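Long-range contacts in deoxyhypusine hydroxylase (Homo sapiens, PDB 4D50), which hydroxylates the deoxyhypusine side chain of translation factor eIF5A at a peroxide-binding diiron centre, completing the formation of hypusine: residues G43-I48 with Y65-M70; A73-M78 with G101-P106; G147-V152 with A186-G191; P154-E159 with P176-Y181. One frame throughout, in Å; residues are numbered along the deposited sequence.

Contact 1 (G43-I48 with Y65-M70); sequences GAIAWI and YCLGQM
Ala44 begins the contact with a loose touch: its CB lies 4.4 Å from the terminal methyl CE of Met70. Ile45 comes next and meets two residues. Its CG1 packs against Met70 CE at 3.9 Å and, more distantly, against Leu67 CD2. Ile45 and Met70 run alongside each other in opposite directions. A bend at the last torsion of Met70 (chi3 85°) turns CE back to this position beside Ile45. Ile45 also touches Asp72 and a bound guanidine, so it belongs both to this apolar contact and to a ligand pocket.

Ile48 points toward the other helix and uses both of its branches. The CG2 methyl lies alongside Leu67, 3.8 Å from its CD2. This branch stands anti to the backbone N, while CG1 lies beside that N (chi1 -69°) and carries CD1 to the sulfur. Ile48 CD1 and Met70 SD meet tip to tip at 3.8 Å. With an alanine at Ile48, Leu67 would probably keep only its looser touch on Ile45 across the contact, Met70 SD would lose its apolar mate, and a gap is likely to open between the helices.

No hydrogen bond crosses the contact, and the packing is apolar. The short axes of 43-48 and 65-70 approach to 10.9 Å and run nearly antiparallel, at 159°. Phe52 and Ala75 also touch Leu67, while Cys66 touches Leu33, Phe34 and Arg37 of helix 26-39. Such near-antiparallel packing of consecutive helices, here 42-50 and 57-70, is typical of HEAT-like repeats, which stack pairs of antiparallel helices.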
loop_
_atom_site.group_PDB
_atom_site.type_symbol
_atom_site.label_atom_id
_atom_site.label_comp_id
_atom_site.label_asym_id
_atom_site.label_seq_id
_atom_site.Cartn_x
_atom_site.Cartn_y
_atom_site.Cartn_z
ATOM N N GLY A 43 16.345 12.955 8.656
ATOM C CA GLY A 43 16.145 13.910 7.594
ATOM C C GLY A 43 15.041 13.394 6.647
ATOM O O GLY A 43 14.085 14.116 6.275
ATOM N N ALA A 44 15.169 12.131 6.280
ATOM C CA ALA A 44 14.208 11.507 5.306
ATOM C C ALA A 44 12.801 11.503 5.861
ATOM O O ALA A 44 11.843 11.898 5.215
ATOM C CB ALA A 44 14.644 10.131 4.969
ATOM N N ILE A 45 12.656 11.096 7.108
ATOM C CA ILE A 45 11.342 11.126 7.741
ATOM C C ILE A 45 10.730 12.542 7.777
ATOM O O ILE A 45 9.520 12.748 7.509
ATOM C CB ILE A 45 11.441 10.465 9.140
ATOM C CG1 ILE A 45 11.700 8.966 8.916
ATOM C CG2 ILE A 45 10.188 10.650 9.940
ATOM C CD1 ILE A 45 11.963 8.119 10.136
ATOM N N ALA A 46 11.545 13.560 8.061
ATOM C CA ALA A 46 11.055 14.930 8.098
ATOM C C ALA A 46 10.574 15.477 6.771
ATOM O O ALA A 46 9.550 16.136 6.732
ATOM C CB ALA A 46 12.118 15.859 8.685
ATOM N N TRP A 47 11.291 15.204 5.714
ATOM C CA TRP A 47 10.929 15.649 4.399
ATOM C C TRP A 47 9.630 14.923 3.930
ATOM O O TRP A 47 8.786 15.516 3.315
ATOM C CB TRP A 47 12.046 15.373 3.408
ATOM C CG TRP A 47 13.248 16.279 3.471
ATOM C CD1 TRP A 47 14.528 15.924 3.818
ATOM C CD2 TRP A 47 13.304 17.662 3.099
ATOM N NE1 TRP A 47 15.374 17.002 3.700
ATOM C CE2 TRP A 47 14.649 18.097 3.300
ATOM C CE3 TRP A 47 12.351 18.583 2.668
ATOM C CZ2 TRP A 47 15.056 19.403 3.042
ATOM C CZ3 TRP A 47 12.757 19.901 2.404
ATOM C CH2 TRP A 47 14.096 20.301 2.617
ATOM N N ILE A 48 9.502 13.654 4.258
ATOM C CA ILE A 48 8.302 12.852 3.846
ATOM C C ILE A 48 7.097 13.434 4.595
ATOM O O ILE A 48 5.998 13.555 4.071
ATOM C CB ILE A 48 8.472 11.357 4.166
ATOM C CG1 ILE A 48 9.556 10.703 3.263
ATOM C CG2 ILE A 48 7.186 10.557 4.009
ATOM C CD1 ILE A 48 9.872 9.297 3.623
ATOM N N TYR A 65 2.402 5.096 3.505
ATOM C CA TYR A 65 2.868 3.749 3.242
ATOM C C TYR A 65 4.374 3.584 3.436
ATOM O O TYR A 65 4.854 2.698 4.124
ATOM C CB TYR A 65 2.510 3.344 1.817
ATOM C CG TYR A 65 3.024 2.017 1.349
ATOM C CD1 TYR A 65 2.467 0.824 1.792
ATOM C CD2 TYR A 65 4.185 1.945 0.571
ATOM C CE1 TYR A 65 2.978 -0.418 1.365
ATOM C CE2 TYR A 65 4.665 0.743 0.106
ATOM C CZ TYR A 65 4.120 -0.432 0.571
ATOM O OH TYR A 65 4.614 -1.579 0.080
ATOM N N CYS A 66 5.107 4.543 2.921
ATOM C CA CYS A 66 6.570 4.564 3.017
ATOM C C CYS A 66 7.014 4.639 4.466
ATOM O O CYS A 66 7.916 3.903 4.835
ATOM C CB CYS A 66 7.243 5.672 2.189
ATOM S SG CYS A 66 7.194 5.291 0.427
ATOM N N LEU A 67 6.366 5.490 5.294
ATOM C CA LEU A 67 6.798 5.602 6.701
ATOM C C LEU A 67 6.546 4.292 7.410
ATOM O O LEU A 67 7.237 3.927 8.376
ATOM C CB LEU A 67 6.032 6.747 7.411
ATOM C CG LEU A 67 6.424 8.172 6.903
ATOM C CD1 LEU A 67 5.562 9.205 7.563
ATOM C CD2 LEU A 67 7.913 8.487 7.111
ATOM N N GLY A 68 5.486 3.620 7.016
ATOM C CA GLY A 68 5.202 2.312 7.585
ATOM C C GLY A 68 6.335 1.336 7.289
ATOM O O GLY A 68 6.778 0.589 8.182
ATOM N N GLN A 69 6.651 1.209 6.040
ATOM C CA GLN A 69 7.624 0.236 5.554
ATOM C C GLN A 69 9.028 0.486 6.092
ATOM O O GLN A 69 9.813 -0.495 6.217
ATOM C CB GLN A 69 7.608 0.230 3.992
ATOM C CG GLN A 69 6.273 -0.158 3.434
ATOM C CD GLN A 69 5.885 -1.565 3.707
ATOM O OE1 GLN A 69 6.610 -2.445 3.350
ATOM N NE2 GLN A 69 4.709 -1.780 4.321
ATOM N N MET A 70 9.309 1.780 6.428
ATOM C CA MET A 70 10.566 2.216 7.015
ATOM C C MET A 70 10.786 1.660 8.425
ATOM O O MET A 70 11.917 1.525 8.885
ATOM C CB MET A 70 10.671 3.691 6.962
ATOM C CG MET A 70 10.837 4.227 5.534
ATOM S SD MET A 70 10.535 5.984 5.399
ATOM C CE MET A 70 12.124 6.597 5.837
#

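Contact 2 (A73-M78 with G101-P106). With GAI (guanidine), chain I.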
loop_
_atom_site.group_PDB
_atom_site.type_symbol
_atom_site.label_atom_id
_atom_site.label_comp_id
_atom_site.label_asym_id
_atom_site.label_seq_id
_atom_site.Cartn_x
_atom_site.Cartn_y
_atom_site.Cartn_z
ATOM N N ALA A 73 10.298 4.109 14.376
ATOM C CA ALA A 73 9.368 4.645 15.413
ATOM C C ALA A 73 9.338 6.175 15.434
ATOM O O ALA A 73 8.426 6.758 15.942
ATOM C CB ALA A 73 9.731 4.037 16.820
ATOM N N ARG A 74 10.349 6.805 14.882
ATOM C CA ARG A 74 10.377 8.290 14.780
ATOM C C ARG A 74 9.202 8.870 13.973
ATOM O O ARG A 74 8.899 10.019 14.098
ATOM C CB ARG A 74 11.692 8.837 14.250
ATOM C CG ARG A 74 12.859 8.663 15.240
ATOM C CD ARG A 74 14.003 9.677 15.055
ATOM N NE ARG A 74 13.856 10.769 16.002
ATOM C CZ ARG A 74 14.187 10.678 17.287
ATOM N NH1 ARG A 74 14.724 9.543 17.756
ATOM N NH2 ARG A 74 13.970 11.711 18.111
ATOM N N ALA A 75 8.575 8.038 13.127
ATOM C CA ALA A 75 7.483 8.462 12.280
ATOM C C ALA A 75 6.184 8.450 13.012
ATOM O O ALA A 75 5.141 8.869 12.439
ATOM C CB ALA A 75 7.388 7.582 11.027
ATOM N N ILE A 76 6.171 7.891 14.239
ATOM C CA ILE A 76 4.897 7.605 14.855
ATOM C C ILE A 76 4.016 8.810 15.108
ATOM O O ILE A 76 2.824 8.787 14.855
ATOM C CB ILE A 76 5.114 6.749 16.157
ATOM C CG1 ILE A 76 5.336 5.288 15.773
ATOM C CG2 ILE A 76 3.921 6.853 17.107
ATOM C CD1 ILE A 76 5.854 4.412 16.905
ATOM N N PRO A 77 4.604 9.924 15.668
ATOM C CA PRO A 77 3.803 11.118 15.881
ATOM C C PRO A 77 3.108 11.678 14.630
ATOM O O PRO A 77 1.976 12.054 14.690
ATOM C CB PRO A 77 4.804 12.126 16.474
ATOM C CG PRO A 77 5.825 11.262 17.094
ATOM C CD PRO A 77 5.971 10.059 16.184
ATOM N N MET A 78 3.786 11.701 13.514
ATOM C CA MET A 78 3.237 12.261 12.269
ATOM C C MET A 78 2.131 11.341 11.825
ATOM O O MET A 78 1.091 11.808 11.412
ATOM C CB MET A 78 4.306 12.346 11.177
ATOM C CG MET A 78 3.802 12.963 9.890
ATOM S SD MET A 78 3.149 14.657 9.906
ATOM C CE MET A 78 4.186 15.599 10.958
ATOM N N GLY A 101 0.680 0.012 12.309
ATOM C CA GLY A 101 0.804 -1.436 12.430
ATOM C C GLY A 101 2.110 -1.996 11.905
ATOM O O GLY A 101 2.675 -2.938 12.514
ATOM N N ALA A 102 2.639 -1.365 10.841
ATOM C CA ALA A 102 3.796 -1.899 10.149
ATOM C C ALA A 102 5.003 -1.642 10.911
ATOM O O ALA A 102 5.907 -2.459 10.924
ATOM C CB ALA A 102 3.860 -1.346 8.745
ATOM N N ILE A 103 5.045 -0.510 11.590
ATOM C CA ILE A 103 6.192 -0.158 12.433
ATOM C C ILE A 103 6.304 -1.125 13.614
ATOM O O ILE A 103 7.413 -1.527 13.949
ATOM C CB ILE A 103 6.100 1.273 12.913
ATOM C CG1 ILE A 103 6.317 2.217 11.720
ATOM C CG2 ILE A 103 7.167 1.609 13.982
ATOM C CD1 ILE A 103 5.867 3.658 11.992
ATOM N N GLY A 104 5.184 -1.643 14.081
ATOM C CA GLY A 104 5.229 -2.821 14.985
ATOM C C GLY A 104 5.523 -2.479 16.420
ATOM O O GLY A 104 5.761 -3.390 17.245
ATOM N N ASP A 105 5.483 -1.200 16.749
ATOM C CA ASP A 105 5.760 -0.743 18.102
ATOM C C ASP A 105 4.474 -0.691 18.909
ATOM O O ASP A 105 3.574 0.070 18.602
ATOM C CB ASP A 105 6.399 0.641 18.024
ATOM C CG ASP A 105 6.866 1.177 19.369
ATOM O OD1 ASP A 105 6.282 0.855 20.444
ATOM O OD2 ASP A 105 7.765 2.028 19.309
ATOM N N PRO A 106 4.391 -1.464 20.003
ATOM C CA PRO A 106 3.149 -1.523 20.806
ATOM C C PRO A 106 2.699 -0.228 21.515
ATOM O O PRO A 106 1.597 -0.173 22.014
ATOM C CB PRO A 106 3.437 -2.638 21.816
ATOM C CG PRO A 106 4.919 -2.773 21.871
ATOM C CD PRO A 106 5.508 -2.221 20.595
HETATM C C GAI I . 15.461 7.958 12.791
HETATM N N1 GAI I . 15.202 7.779 13.994
HETATM N N2 GAI I . 14.683 8.773 12.084
HETATM N N3 GAI I . 16.474 7.294 12.228
#
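Ile103, the last helical residue of 101-106, and Asp105 just after it pack against Ala73, Ala75 and Ile76. The CG2 methyl of Ile103 sits 4.0 Å from Ala73 CA, against the backbone. Its other branch ends in CD1, which meets Ala75 CB at 4.3 Å and Ile76 CG1 at 4.2 Å. The Ile76 and Ile103 side chains pass at a slant.

Asp105 adds a polar group that makes only van der Waals contact here. Its OD2 lies 3.8 Å from Ala73 CB and 3.9 Å from Ile76 CD1. The Ile76 and Asp105 side chains cross at about a right angle. CG of Asp105 is anti to the backbone N (chi1 -174°), which extends the carboxylate toward Ala73. The other oxygen, OD1, accepts a hydrogen bond from the backbone N of Glu107.

Further out, the backbone sets these positions. Gly104 leaves the helix with positive phi (81°), a conformation that favours glycine, and the chain then turns to Asp105. In segment 73-78, Ile76 N bonds to Ala73 O within a short 3-10 turn, and Arg74 N bonds to Asp72. Gln71 and Arg133 reach carbonyls at the end of helix 90-103. The contact thus joins the start of helix 76-84, in HEAT-like repeat 1, to the end of helix 90-103, in repeat 2.

Contact 3 (G147-V152 with A186-G191)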
loop_
_atom_site.group_PDB
_atom_site.type_symbol
_atom_site.label_atom_id
_atom_site.label_comp_id
_atom_site.label_asym_id
_atom_site.label_seq_id
_atom_site.Cartn_x
_atom_site.Cartn_y
_atom_site.Cartn_z
ATOM N N GLY A 147 9.637 -13.958 4.002
ATOM C CA GLY A 147 9.070 -14.674 2.897
ATOM C C GLY A 147 9.646 -14.165 1.585
ATOM O O GLY A 147 10.656 -13.469 1.551
ATOM N N PRO A 148 9.011 -14.523 0.488
ATOM C CA PRO A 148 9.380 -14.120 -0.873
ATOM C C PRO A 148 9.176 -12.658 -1.232
ATOM O O PRO A 148 9.599 -12.232 -2.263
ATOM C CB PRO A 148 8.489 -14.972 -1.752
ATOM C CG PRO A 148 7.377 -15.449 -0.872
ATOM C CD PRO A 148 7.885 -15.471 0.511
ATOM N N TYR A 149 8.462 -11.885 -0.409
ATOM C CA TYR A 149 8.287 -10.437 -0.641
ATOM C C TYR A 149 8.926 -9.636 0.510
ATOM O O TYR A 149 8.957 -10.083 1.618
ATOM C CB TYR A 149 6.802 -10.125 -0.787
ATOM C CG TYR A 149 6.266 -10.792 -2.059
ATOM C CD1 TYR A 149 5.843 -12.108 -2.029
ATOM C CD2 TYR A 149 6.328 -10.152 -3.274
ATOM C CE1 TYR A 149 5.446 -12.757 -3.189
ATOM C CE2 TYR A 149 5.914 -10.766 -4.418
ATOM C CZ TYR A 149 5.459 -12.075 -4.351
ATOM O OH TYR A 149 5.030 -12.749 -5.387
ATOM N N LEU A 150 9.500 -8.509 0.191
ATOM C CA LEU A 150 10.257 -7.749 1.172
ATOM C C LEU A 150 9.398 -6.716 1.861
ATOM O O LEU A 150 9.844 -6.093 2.852
ATOM C CB LEU A 150 11.486 -7.100 0.546
ATOM C CG LEU A 150 12.538 -8.074 -0.051
ATOM C CD1 LEU A 150 13.594 -7.359 -0.836
ATOM C CD2 LEU A 150 13.158 -8.973 1.024
ATOM N N SER A 151 8.174 -6.607 1.409
ATOM C CA SER A 151 7.180 -5.741 2.025
ATOM C C SER A 151 6.927 -6.135 3.431
ATOM O O SER A 151 7.002 -7.341 3.783
ATOM C CB SER A 151 5.850 -5.742 1.238
ATOM O OG SER A 151 5.370 -7.037 1.023
ATOM N N VAL A 152 6.535 -5.159 4.241
ATOM C CA VAL A 152 5.942 -5.462 5.507
ATOM C C VAL A 152 4.435 -5.465 5.362
ATOM O O VAL A 152 3.833 -4.422 5.062
ATOM C CB VAL A 152 6.324 -4.401 6.569
ATOM C CG1 VAL A 152 5.709 -4.766 7.939
ATOM C CG2 VAL A 152 7.838 -4.171 6.630
ATOM N N ALA A 186 -0.857 -15.763 1.993
ATOM C CA ALA A 186 -0.417 -17.133 1.636
ATOM C C ALA A 186 -0.627 -17.481 0.166
ATOM O O ALA A 186 0.204 -18.144 -0.425
ATOM C CB ALA A 186 -1.127 -18.168 2.491
ATOM N N LEU A 187 -1.643 -16.932 -0.420
ATOM C CA LEU A 187 -1.970 -17.155 -1.882
ATOM C C LEU A 187 -0.913 -16.504 -2.719
ATOM O O LEU A 187 -0.417 -17.094 -3.626
ATOM C CB LEU A 187 -3.358 -16.677 -2.201
ATOM C CG LEU A 187 -4.464 -17.659 -1.819
ATOM C CD1 LEU A 187 -5.806 -16.960 -1.739
ATOM C CD2 LEU A 187 -4.493 -18.832 -2.734
ATOM N N ARG A 188 -0.603 -15.257 -2.400
ATOM C CA ARG A 188 0.403 -14.481 -3.075
ATOM C C ARG A 188 1.744 -15.255 -3.036
ATOM O O ARG A 188 2.402 -15.468 -4.058
ATOM C CB ARG A 188 0.506 -13.079 -2.542
ATOM C CG ARG A 188 1.715 -12.365 -3.138
ATOM C CD ARG A 188 2.264 -11.258 -2.224
ATOM N NE ARG A 188 2.812 -11.809 -0.994
ATOM C CZ ARG A 188 3.106 -11.098 0.094
ATOM N NH1 ARG A 188 3.016 -9.746 0.116
ATOM N NH2 ARG A 188 3.614 -11.752 1.118
ATOM N N ASN A 189 2.109 -15.754 -1.841
ATOM C CA ASN A 189 3.364 -16.473 -1.703
ATOM C C ASN A 189 3.388 -17.816 -2.417
ATOM O O ASN A 189 4.476 -18.210 -2.931
ATOM C CB ASN A 189 3.616 -16.740 -0.213
ATOM C CG ASN A 189 3.932 -15.445 0.555
ATOM O OD1 ASN A 189 4.040 -14.332 0.016
ATOM N ND2 ASN A 189 4.104 -15.606 1.851
ATOM N N ALA A 190 2.263 -18.501 -2.482
ATOM C CA ALA A 190 2.119 -19.760 -3.255
ATOM C C ALA A 190 2.411 -19.586 -4.716
ATOM O O ALA A 190 3.190 -20.406 -5.347
ATOM C CB ALA A 190 0.723 -20.325 -3.030
ATOM N N GLY A 191 2.009 -18.449 -5.227
ATOM C CA GLY A 191 2.151 -18.108 -6.636
ATOM C C GLY A 191 1.481 -19.033 -7.612
ATOM O O GLY A 191 0.814 -19.986 -7.254
HETATM O O HOH W 1 4.755 -15.559 -5.255
#
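Arg188 lies along one face of the Tyr149 ring, the two side chains running in opposite senses, and joins the loop after helix 121-140 to helix 177-190 of HEAT-like repeat 3. The Arg188 chain leaves with CG anti to its own N (chi1 172°) and bends at chi3 (66°), which lays the arginine over the ring. Its CD makes a CH-pi contact 3.8 Å from the ring centroid. The guanidinium follows, tilted 27° to the ring, with NE 3.2 Å from Tyr149 CD1.

Asn189 OD1 helps to fix the rotation of this guanidinium. It accepts from Arg188 NE at 3.0 Å and from Arg188 NH2 at 2.8 Å, a side-on grip by two nitrogens on one oxygen. Asn189 OD1 also lies at the edge of the Tyr149 ring and 3.6 Å from Pro148 CG.

The outer nitrogens have further partners: NH2 forms a salt bridge with Asp153, and NH1 bonds to Gln220. Ser151 OG lies near NH1 but bonds to Asp153 and Gln220. A leucine at Arg188 would probably leave Asp153 without its charged mate and Asn189 free to turn. At the far end of the ring, one water bonds to Tyr149 OH at 2.8 Å and donates to Arg188 O at 2.6 Å.

Contact 4 (P154-E159 with P176-Y181); sequences PAPPAE and PLFERY
The CG of Phe178 stands anti to its backbone N (chi1 -171°), which swings the ring from the helix to Ala155. Tyr181, one turn later, has chi1 at -90°, and its ring reaches Pro154. Together they pack the first turns of helix 177-190, which enters HEAT-like repeat 3, against a proline-rich loop.

Ala155 sits between the two aromatic residues. Its CB points toward the helix and lies 3.5 Å from Phe178 CE1 and 3.9 Å from Tyr181 CB. Pro154 meets Tyr181 at about a right angle, its CG in the ring plane at the edge, 4.0 Å from Tyr181 CD2. The contact is buried, and no hydrogen bond crosses it.

Arg182 bonds to the carbonyl oxygens of Pro156 and Pro157, which links the loop to the same helix. Leu129 of helix 121-140, and Leu209 and Glu213 of helix 208-221, also touch Tyr181. The Tyr181 side chain is about 5 Å from that of His212, an iron ligand, and about 8 Å from an iron, so this packing lies close to the metal site. On the Phe178 side, the carbonyl O of Pro154 lies at the ring edge, and Pro156 CD closes on Phe178 CZ at 3.7 Å.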
loop_
_atom_site.group_PDB
_atom_site.type_symbol
_atom_site.label_atom_id
_atom_site.label_comp_id
_atom_site.label_asym_id
_atom_site.label_seq_id
_atom_site.Cartn_x
_atom_site.Cartn_y
_atom_site.Cartn_z
ATOM N N PRO A 154 0.245 -6.336 6.185
ATOM C CA PRO A 154 -0.626 -6.136 7.325
ATOM C C PRO A 154 -0.997 -7.373 8.091
ATOM O O PRO A 154 -1.611 -7.218 9.109
ATOM C CB PRO A 154 -1.914 -5.577 6.698
ATOM C CG PRO A 154 -1.779 -5.821 5.234
ATOM C CD PRO A 154 -0.357 -5.780 4.955
ATOM N N ALA A 155 -0.708 -8.552 7.552
ATOM C CA ALA A 155 -0.959 -9.831 8.186
ATOM C C ALA A 155 0.021 -10.831 7.717
ATOM O O ALA A 155 0.462 -10.769 6.630
ATOM C CB ALA A 155 -2.360 -10.369 8.004
ATOM N N PRO A 156 0.420 -11.746 8.640
ATOM C CA PRO A 156 1.384 -12.780 8.300
ATOM C C PRO A 156 0.688 -13.870 7.493
ATOM O O PRO A 156 -0.487 -14.027 7.611
ATOM C CB PRO A 156 1.779 -13.363 9.663
ATOM C CG PRO A 156 0.560 -13.126 10.510
ATOM C CD PRO A 156 0.068 -11.778 10.065
ATOM N N PRO A 157 1.411 -14.546 6.637
ATOM C CA PRO A 157 0.731 -15.516 5.761
ATOM C C PRO A 157 0.167 -16.666 6.563
ATOM O O PRO A 157 0.771 -17.036 7.597
ATOM C CB PRO A 157 1.852 -16.005 4.843
ATOM C CG PRO A 157 3.106 -15.810 5.587
ATOM C CD PRO A 157 2.872 -14.576 6.450
ATOM N N ALA A 158 -0.962 -17.177 6.116
ATOM C CA ALA A 158 -1.583 -18.390 6.693
ATOM C C ALA A 158 -0.624 -19.560 6.557
ATOM O O ALA A 158 0.200 -19.586 5.645
ATOM C CB ALA A 158 -2.918 -18.699 6.042
ATOM N N GLU A 159 -0.642 -20.487 7.536
ATOM C CA GLU A 159 0.171 -21.669 7.435
ATOM C C GLU A 159 -0.310 -22.732 6.367
ATOM O O GLU A 159 0.508 -23.439 5.772
ATOM C CB GLU A 159 0.296 -22.348 8.821
ATOM C CG GLU A 159 1.210 -21.580 9.786
ATOM C CD GLU A 159 2.664 -21.572 9.396
ATOM O OE1 GLU A 159 3.116 -22.420 8.664
ATOM O OE2 GLU A 159 3.409 -20.666 9.824
ATOM N N PRO A 176 -13.208 -13.717 10.188
ATOM C CA PRO A 176 -12.619 -12.418 10.476
ATOM C C PRO A 176 -11.688 -11.954 9.370
ATOM O O PRO A 176 -10.949 -12.770 8.760
ATOM C CB PRO A 176 -11.816 -12.666 11.756
ATOM C CG PRO A 176 -12.263 -13.989 12.318
ATOM C CD PRO A 176 -13.009 -14.692 11.273
ATOM N N LEU A 177 -11.677 -10.646 9.163
ATOM C CA LEU A 177 -10.895 -10.018 8.151
ATOM C C LEU A 177 -9.421 -10.401 8.235
ATOM O O LEU A 177 -8.773 -10.666 7.231
ATOM C CB LEU A 177 -11.039 -8.537 8.231
ATOM C CG LEU A 177 -10.613 -7.869 6.961
ATOM C CD1 LEU A 177 -11.361 -8.341 5.727
ATOM C CD2 LEU A 177 -10.813 -6.407 7.160
ATOM N N PHE A 178 -8.904 -10.502 9.467
ATOM C CA PHE A 178 -7.504 -10.815 9.620
ATOM C C PHE A 178 -7.193 -12.169 9.072
ATOM O O PHE A 178 -6.152 -12.341 8.416
ATOM C CB PHE A 178 -7.104 -10.754 11.098
ATOM C CG PHE A 178 -5.638 -10.865 11.345
ATOM C CD1 PHE A 178 -4.799 -9.823 11.049
ATOM C CD2 PHE A 178 -5.115 -11.996 11.971
ATOM C CE1 PHE A 178 -3.457 -9.904 11.335
ATOM C CE2 PHE A 178 -3.804 -12.047 12.316
ATOM C CZ PHE A 178 -2.966 -10.993 12.011
ATOM N N GLU A 179 -8.079 -13.126 9.313
ATOM C CA GLU A 179 -7.815 -14.497 8.865
ATOM C C GLU A 179 -7.862 -14.540 7.311
ATOM O O GLU A 179 -7.083 -15.277 6.665
ATOM C CB GLU A 179 -8.835 -15.427 9.488
ATOM C CG GLU A 179 -8.506 -15.998 10.853
ATOM C CD GLU A 179 -8.421 -15.002 12.016
ATOM O OE1 GLU A 179 -8.808 -13.814 11.876
ATOM O OE2 GLU A 179 -7.954 -15.441 13.103
ATOM N N ARG A 180 -8.756 -13.737 6.741
ATOM C CA ARG A 180 -8.914 -13.649 5.314
ATOM C C ARG A 180 -7.648 -13.053 4.722
ATOM O O ARG A 180 -7.245 -13.472 3.638
ATOM C CB ARG A 180 -10.152 -12.831 4.910
ATOM C CG ARG A 180 -11.378 -13.405 5.522
ATOM C CD ARG A 180 -12.619 -12.660 5.082
ATOM N NE ARG A 180 -12.883 -12.741 3.648
ATOM C CZ ARG A 180 -13.808 -11.990 3.023
ATOM N NH1 ARG A 180 -14.605 -11.140 3.716
ATOM N NH2 ARG A 180 -14.031 -12.096 1.727
ATOM N N TYR A 181 -7.117 -12.014 5.345
ATOM C CA TYR A 181 -5.854 -11.419 4.899
ATOM C C TYR A 181 -4.716 -12.395 4.997
ATOM O O TYR A 181 -3.777 -12.443 4.167
ATOM C CB TYR A 181 -5.527 -10.153 5.708
ATOM C CG TYR A 181 -6.059 -8.863 5.148
ATOM C CD1 TYR A 181 -7.417 -8.699 4.896
ATOM C CD2 TYR A 181 -5.253 -7.778 5.029
ATOM C CE1 TYR A 181 -7.919 -7.534 4.369
ATOM C CE2 TYR A 181 -5.764 -6.589 4.501
ATOM C CZ TYR A 181 -7.089 -6.481 4.184
ATOM O OH TYR A 181 -7.623 -5.266 3.706
#

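Overall arrangement
Contacts 1 and 2 come first along the chain and lie in series, their centres 11 Å apart. Both belong to the first group of HEAT repeats and touch where Leu67 and Gly68 meet Ala75, Ala102 and Ile103. Contacts 3 and 4 follow, with centres 12 Å apart. Contact 4 is nested inside the loop closed by contact 3. Both join the connection between helices 121-140 and 163-171 to helix 177-190. The two pairs lie 21 to 25 Å apart by their centres. Ser151 and Val152 of contact 3 bridge them, reaching Gln69 and Ala102. The linking loop thus touches both helical halves, each of which supplies ligands to the diiron centre.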